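Lipoprotein (Colwellia psychrerythraea, PDB 3O0Y) is of unknown function but belongs to a family of the peptidase MA clan, so it may be a lipid-anchored metallopeptidase relative. Local coordinates at residues N467-V480 with G555-R567. Sequence-based numbering, arbitrary orientation.
Sequences NAYTEGWALYSEQV and GYKLGMLKILSLR. With SO4 (sulfate ion), chain D.
G472 and G559 meet in a glycine-lined helix crossing, in a region consistent with a gluzincin-like site. The segments 467-480 and 555-567, each part of a longer helix, cross at -71°, with axes only 6.8 Å apart. CA of G472 lies 3.9 Å from CA of G559, too close for a CB on either. The backbones touch through CA-H...O contacts: G559 CA lies 3.5 Å from A468 O, and G472 CA lies 3.4 Å from Y556 O.

Beyond this point two knobs interlock. Y476 sits among M560, I563, L564 and R567; M560 sits among G472, L475, Y476 and Q479. The Y476 ring has CG anti to the backbone N (chi1 167°), which carries it across to the other helix. I563 CG2 covers one ring face, 3.8 Å from the centroid, and V480 CG2 the opposite face. L564 CD2 meets the ring edge in plane. R567 NH1 donates to Y476 OH at 3.1 Å, a bent bond (140°) tilted from the guanidinium plane. NH1 also pairs with E483, and Y476 OH with H584. A leucine in place of Y476 would probably leave R567 and H584 without this hydroxyl and I563 CG2 without its ring face. M560 runs extended, its SD against L475 CG and its CE against Q479 OE1. Q479 NE2 is hydrogen-bonded to E483.

At the other end E471 CB stands over the Y556 ring, 3.7 Å from the centroid. Y556 OH donates to sulfate O3 at 2.7 Å; R504, R507 and R545 also bind this anion, which probably came from the crystallisation liquor. The region is consistent with a gluzincin-like site: E471 touches H444 and may be its glutamate, on a helix packed on 555-567 through small-xxx-small pairs (A468/G472 on G555/G559).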
loop_
_atom_site.group_PDB
_atom_site.type_symbol
_atom_site.label_atom_id
_atom_site.label_comp_id
_atom_site.label_asym_id
_atom_site.label_seq_id
_atom_site.Cartn_x
_atom_site.Cartn_y
_atom_site.Cartn_z
ATOM N N ASN A 467 2.172 3.787 7.457
ATOM C CA ASN A 467 3.096 3.126 6.517
ATOM C C ASN A 467 4.325 2.503 7.195
ATOM O O ASN A 467 4.735 1.396 6.825
ATOM C CB ASN A 467 3.532 4.197 5.471
ATOM C CG ASN A 467 4.284 3.645 4.315
ATOM O OD1 ASN A 467 3.758 2.865 3.525
ATOM N ND2 ASN A 467 5.512 4.125 4.140
ATOM N N ALA A 468 4.971 3.212 8.139
ATOM C CA ALA A 468 6.178 2.716 8.765
ATOM C C ALA A 468 5.847 1.506 9.617
ATOM O O ALA A 468 6.532 0.494 9.552
ATOM C CB ALA A 468 6.874 3.808 9.562
ATOM N N TYR A 469 4.739 1.561 10.302
ATOM C CA TYR A 469 4.285 0.387 11.080
ATOM C C TYR A 469 4.006 -0.805 10.166
ATOM O O TYR A 469 4.414 -1.939 10.436
ATOM C CB TYR A 469 3.054 0.728 11.936
ATOM C CG TYR A 469 2.526 -0.446 12.707
ATOM C CD1 TYR A 469 2.805 -0.649 14.018
ATOM C CD2 TYR A 469 1.670 -1.317 12.071
ATOM C CE1 TYR A 469 2.294 -1.737 14.698
ATOM C CE2 TYR A 469 1.197 -2.438 12.721
ATOM C CZ TYR A 469 1.460 -2.613 14.025
ATOM O OH TYR A 469 0.935 -3.724 14.696
ATOM N N THR A 470 3.184 -0.570 9.173
ATOM C CA THR A 470 2.619 -1.589 8.301
ATOM C C THR A 470 3.709 -2.228 7.443
ATOM O O THR A 470 3.796 -3.469 7.435
ATOM C CB THR A 470 1.424 -1.078 7.454
ATOM O OG1 THR A 470 0.453 -0.508 8.351
ATOM C CG2 THR A 470 0.796 -2.281 6.658
ATOM N N GLU A 471 4.537 -1.445 6.778
ATOM C CA GLU A 471 5.587 -1.980 5.990
ATOM C C GLU A 471 6.741 -2.458 6.848
ATOM O O GLU A 471 7.329 -3.507 6.494
ATOM C CB GLU A 471 6.067 -0.916 4.998
ATOM C CG GLU A 471 4.968 -0.419 4.126
ATOM C CD GLU A 471 4.212 -1.521 3.308
ATOM O OE1 GLU A 471 4.616 -2.733 3.238
ATOM O OE2 GLU A 471 3.131 -1.151 2.792
ATOM N N GLY A 472 7.061 -1.758 7.949
ATOM C CA GLY A 472 8.090 -2.187 8.816
ATOM C C GLY A 472 7.755 -3.521 9.473
ATOM O O GLY A 472 8.638 -4.404 9.589
ATOM N N TRP A 473 6.483 -3.714 9.828
ATOM C CA TRP A 473 6.055 -4.995 10.409
ATOM C C TRP A 473 6.313 -6.136 9.407
ATOM O O TRP A 473 6.818 -7.193 9.784
ATOM C CB TRP A 473 4.549 -4.967 10.786
ATOM C CG TRP A 473 4.111 -6.419 11.109
ATOM C CD1 TRP A 473 3.548 -7.284 10.265
ATOM C CD2 TRP A 473 4.546 -7.181 12.250
ATOM N NE1 TRP A 473 3.531 -8.538 10.826
ATOM C CE2 TRP A 473 4.122 -8.485 12.051
ATOM C CE3 TRP A 473 5.150 -6.850 13.437
ATOM C CZ2 TRP A 473 4.377 -9.487 12.983
ATOM C CZ3 TRP A 473 5.418 -7.839 14.359
ATOM C CH2 TRP A 473 4.969 -9.110 14.151
ATOM N N ALA A 474 5.909 -5.941 8.159
ATOM C CA ALA A 474 5.986 -7.046 7.193
ATOM C C ALA A 474 7.449 -7.399 6.928
ATOM O O ALA A 474 7.799 -8.561 6.860
ATOM C CB ALA A 474 5.247 -6.718 5.888
ATOM N N LEU A 475 8.330 -6.390 6.838
ATOM C CA LEU A 475 9.763 -6.677 6.689
ATOM C C LEU A 475 10.363 -7.358 7.923
ATOM O O LEU A 475 11.152 -8.338 7.801
ATOM C CB LEU A 475 10.501 -5.355 6.310
ATOM C CG LEU A 475 11.932 -5.425 5.841
ATOM C CD1 LEU A 475 12.057 -6.380 4.609
ATOM C CD2 LEU A 475 12.471 -3.985 5.598
ATOM N N TYR A 476 9.944 -6.924 9.141
ATOM C CA TYR A 476 10.313 -7.619 10.378
ATOM C C TYR A 476 9.864 -9.072 10.353
ATOM O O TYR A 476 10.657 -9.930 10.752
ATOM C CB TYR A 476 9.772 -6.865 11.600
ATOM C CG TYR A 476 9.829 -7.638 12.874
ATOM C CD1 TYR A 476 10.970 -7.655 13.649
ATOM C CD2 TYR A 476 8.733 -8.297 13.344
ATOM C CE1 TYR A 476 11.030 -8.452 14.833
ATOM C CE2 TYR A 476 8.780 -9.074 14.514
ATOM C CZ TYR A 476 9.907 -9.090 15.288
ATOM O OH TYR A 476 9.939 -9.960 16.417
ATOM N N SER A 477 8.631 -9.353 9.865
ATOM C CA SER A 477 8.005 -10.700 9.713
ATOM C C SER A 477 8.915 -11.613 8.919
ATOM O O SER A 477 9.054 -12.810 9.246
ATOM C CB SER A 477 6.678 -10.631 8.840
ATOM O OG SER A 477 5.828 -10.148 9.807
ATOM N N GLU A 478 9.507 -11.068 7.886
ATOM C CA GLU A 478 10.396 -11.829 7.020
ATOM C C GLU A 478 11.629 -12.334 7.783
ATOM O O GLU A 478 12.124 -13.447 7.525
ATOM C CB GLU A 478 10.809 -11.015 5.788
ATOM C CG GLU A 478 9.651 -10.728 4.773
ATOM C CD GLU A 478 10.091 -9.794 3.652
ATOM O OE1 GLU A 478 10.824 -10.258 2.706
ATOM O OE2 GLU A 478 9.701 -8.596 3.664
ATOM N N GLN A 479 12.106 -11.510 8.703
ATOM C CA GLN A 479 13.241 -11.907 9.551
ATOM C C GLN A 479 12.808 -12.885 10.602
ATOM O O GLN A 479 13.486 -13.869 10.855
ATOM C CB GLN A 479 13.945 -10.722 10.227
ATOM C CG GLN A 479 15.101 -11.169 11.099
ATOM C CD GLN A 479 15.862 -9.936 11.620
ATOM O OE1 GLN A 479 16.214 -9.050 10.818
ATOM N NE2 GLN A 479 16.148 -9.908 12.900
ATOM N N VAL A 480 11.659 -12.639 11.230
ATOM C CA VAL A 480 11.130 -13.595 12.181
ATOM C C VAL A 480 10.930 -14.979 11.535
ATOM O O VAL A 480 11.155 -15.986 12.190
ATOM C CB VAL A 480 9.775 -13.145 12.785
ATOM C CG1 VAL A 480 9.190 -14.314 13.722
ATOM C CG2 VAL A 480 10.012 -11.958 13.682
ATOM N N GLY A 555 9.300 3.732 4.708
ATOM C CA GLY A 555 8.628 3.088 5.815
ATOM C C GLY A 555 9.136 1.740 6.153
ATOM O O GLY A 555 9.148 1.302 7.347
ATOM N N TYR A 556 9.563 1.056 5.107
ATOM C CA TYR A 556 9.903 -0.373 5.188
ATOM C C TYR A 556 11.072 -0.536 6.162
ATOM O O TYR A 556 10.965 -1.228 7.192
ATOM C CB TYR A 556 10.320 -0.928 3.805
ATOM C CG TYR A 556 9.232 -0.877 2.791
ATOM C CD1 TYR A 556 8.435 -1.989 2.561
ATOM C CD2 TYR A 556 8.915 0.314 2.111
ATOM C CE1 TYR A 556 7.381 -1.912 1.742
ATOM C CE2 TYR A 556 7.864 0.363 1.257
ATOM C CZ TYR A 556 7.054 -0.715 1.113
ATOM O OH TYR A 556 5.989 -0.656 0.254
ATOM N N LYS A 557 12.221 0.046 5.836
ATOM C CA LYS A 557 13.372 -0.103 6.712
ATOM C C LYS A 557 13.231 0.728 7.991
ATOM O O LYS A 557 13.713 0.311 9.020
ATOM C CB LYS A 557 14.693 0.176 5.995
ATOM C CG LYS A 557 15.322 -1.068 5.496
ATOM C CD LYS A 557 15.982 -1.765 6.708
ATOM C CE LYS A 557 16.444 -3.147 6.434
ATOM N NZ LYS A 557 17.192 -3.781 7.647
ATOM N N LEU A 558 12.763 1.973 7.940
ATOM C CA LEU A 558 12.724 2.756 9.191
ATOM C C LEU A 558 11.802 2.058 10.232
ATOM O O LEU A 558 12.114 1.983 11.420
ATOM C CB LEU A 558 12.314 4.185 8.924
ATOM C CG LEU A 558 13.316 4.971 8.111
ATOM C CD1 LEU A 558 12.797 6.401 7.857
ATOM C CD2 LEU A 558 14.712 4.923 8.725
ATOM N N GLY A 559 10.675 1.497 9.774
ATOM C CA GLY A 559 9.802 0.837 10.651
ATOM C C GLY A 559 10.428 -0.462 11.167
ATOM O O GLY A 559 10.315 -0.756 12.358
ATOM N N MET A 560 11.059 -1.251 10.300
ATOM C CA MET A 560 11.686 -2.481 10.698
ATOM C C MET A 560 12.790 -2.235 11.753
ATOM O O MET A 560 12.848 -2.946 12.779
ATOM C CB MET A 560 12.203 -3.280 9.479
ATOM C CG MET A 560 12.769 -4.655 9.843
ATOM S SD MET A 560 14.145 -5.222 8.621
ATOM C CE MET A 560 14.387 -6.952 9.199
ATOM N N LEU A 561 13.602 -1.201 11.506
ATOM C CA LEU A 561 14.707 -0.884 12.425
ATOM C C LEU A 561 14.172 -0.505 13.800
ATOM O O LEU A 561 14.742 -0.875 14.809
ATOM C CB LEU A 561 15.545 0.229 11.809
ATOM C CG LEU A 561 16.428 -0.228 10.660
ATOM C CD1 LEU A 561 16.961 1.010 9.916
ATOM C CD2 LEU A 561 17.629 -1.080 11.106
ATOM N N LYS A 562 13.049 0.187 13.832
ATOM C CA LYS A 562 12.476 0.644 15.105
ATOM C C LYS A 562 11.886 -0.526 15.852
ATOM O O LYS A 562 12.114 -0.623 17.046
ATOM C CB LYS A 562 11.414 1.696 14.893
ATOM C CG LYS A 562 10.805 2.267 16.185
ATOM C CD LYS A 562 11.872 2.858 17.104
ATOM C CE LYS A 562 11.233 3.435 18.409
ATOM N NZ LYS A 562 12.202 4.062 19.336
ATOM N N ILE A 563 11.151 -1.402 15.154
ATOM C CA ILE A 563 10.632 -2.635 15.779
ATOM C C ILE A 563 11.758 -3.451 16.376
ATOM O O ILE A 563 11.676 -3.873 17.519
ATOM C CB ILE A 563 9.731 -3.511 14.801
ATOM C CG1 ILE A 563 8.489 -2.685 14.425
ATOM C CG2 ILE A 563 9.460 -4.898 15.520
ATOM C CD1 ILE A 563 7.710 -3.252 13.176
ATOM N N LEU A 564 12.838 -3.669 15.631
ATOM C CA LEU A 564 13.975 -4.390 16.131
ATOM C C LEU A 564 14.696 -3.688 17.316
ATOM O O LEU A 564 15.159 -4.356 18.282
ATOM C CB LEU A 564 14.937 -4.667 14.970
ATOM C CG LEU A 564 14.546 -5.781 14.004
ATOM C CD1 LEU A 564 15.570 -5.838 12.867
ATOM C CD2 LEU A 564 14.519 -7.121 14.789
ATOM N N SER A 565 14.761 -2.367 17.281
ATOM C CA SER A 565 15.356 -1.604 18.374
ATOM C C SER A 565 14.538 -1.750 19.663
ATOM O O SER A 565 15.097 -1.981 20.754
ATOM C CB SER A 565 15.390 -0.130 17.979
ATOM O OG SER A 565 15.948 0.601 19.057
ATOM N N LEU A 566 13.205 -1.718 19.523
ATOM C CA LEU A 566 12.334 -1.999 20.633
ATOM C C LEU A 566 12.490 -3.386 21.179
ATOM O O LEU A 566 12.461 -3.577 22.403
ATOM C CB LEU A 566 10.874 -1.632 20.301
ATOM C CG LEU A 566 10.562 -0.121 20.113
ATOM C CD1 LEU A 566 9.156 -0.094 19.461
ATOM C CD2 LEU A 566 10.589 0.671 21.492
ATOM N N ARG A 567 12.632 -4.367 20.292
ATOM C CA ARG A 567 12.807 -5.743 20.725
ATOM C C ARG A 567 14.095 -5.868 21.535
ATOM O O ARG A 567 14.152 -6.608 22.520
ATOM C CB ARG A 567 12.768 -6.652 19.514
ATOM C CG ARG A 567 12.660 -8.129 19.873
ATOM C CD ARG A 567 12.377 -9.021 18.638
ATOM N NE ARG A 567 13.629 -9.274 17.935
ATOM C CZ ARG A 567 13.843 -10.271 17.089
ATOM N NH1 ARG A 567 12.842 -11.052 16.704
ATOM N NH2 ARG A 567 15.069 -10.432 16.579
HETATM S S SO4 D . 6.385 -3.588 -1.684
HETATM O O1 SO4 D . 7.600 -3.875 -0.875
HETATM O O2 SO4 D . 5.843 -4.828 -2.129
HETATM O O3 SO4 D . 5.308 -2.949 -0.888
HETATM O O4 SO4 D . 6.673 -2.611 -2.701
#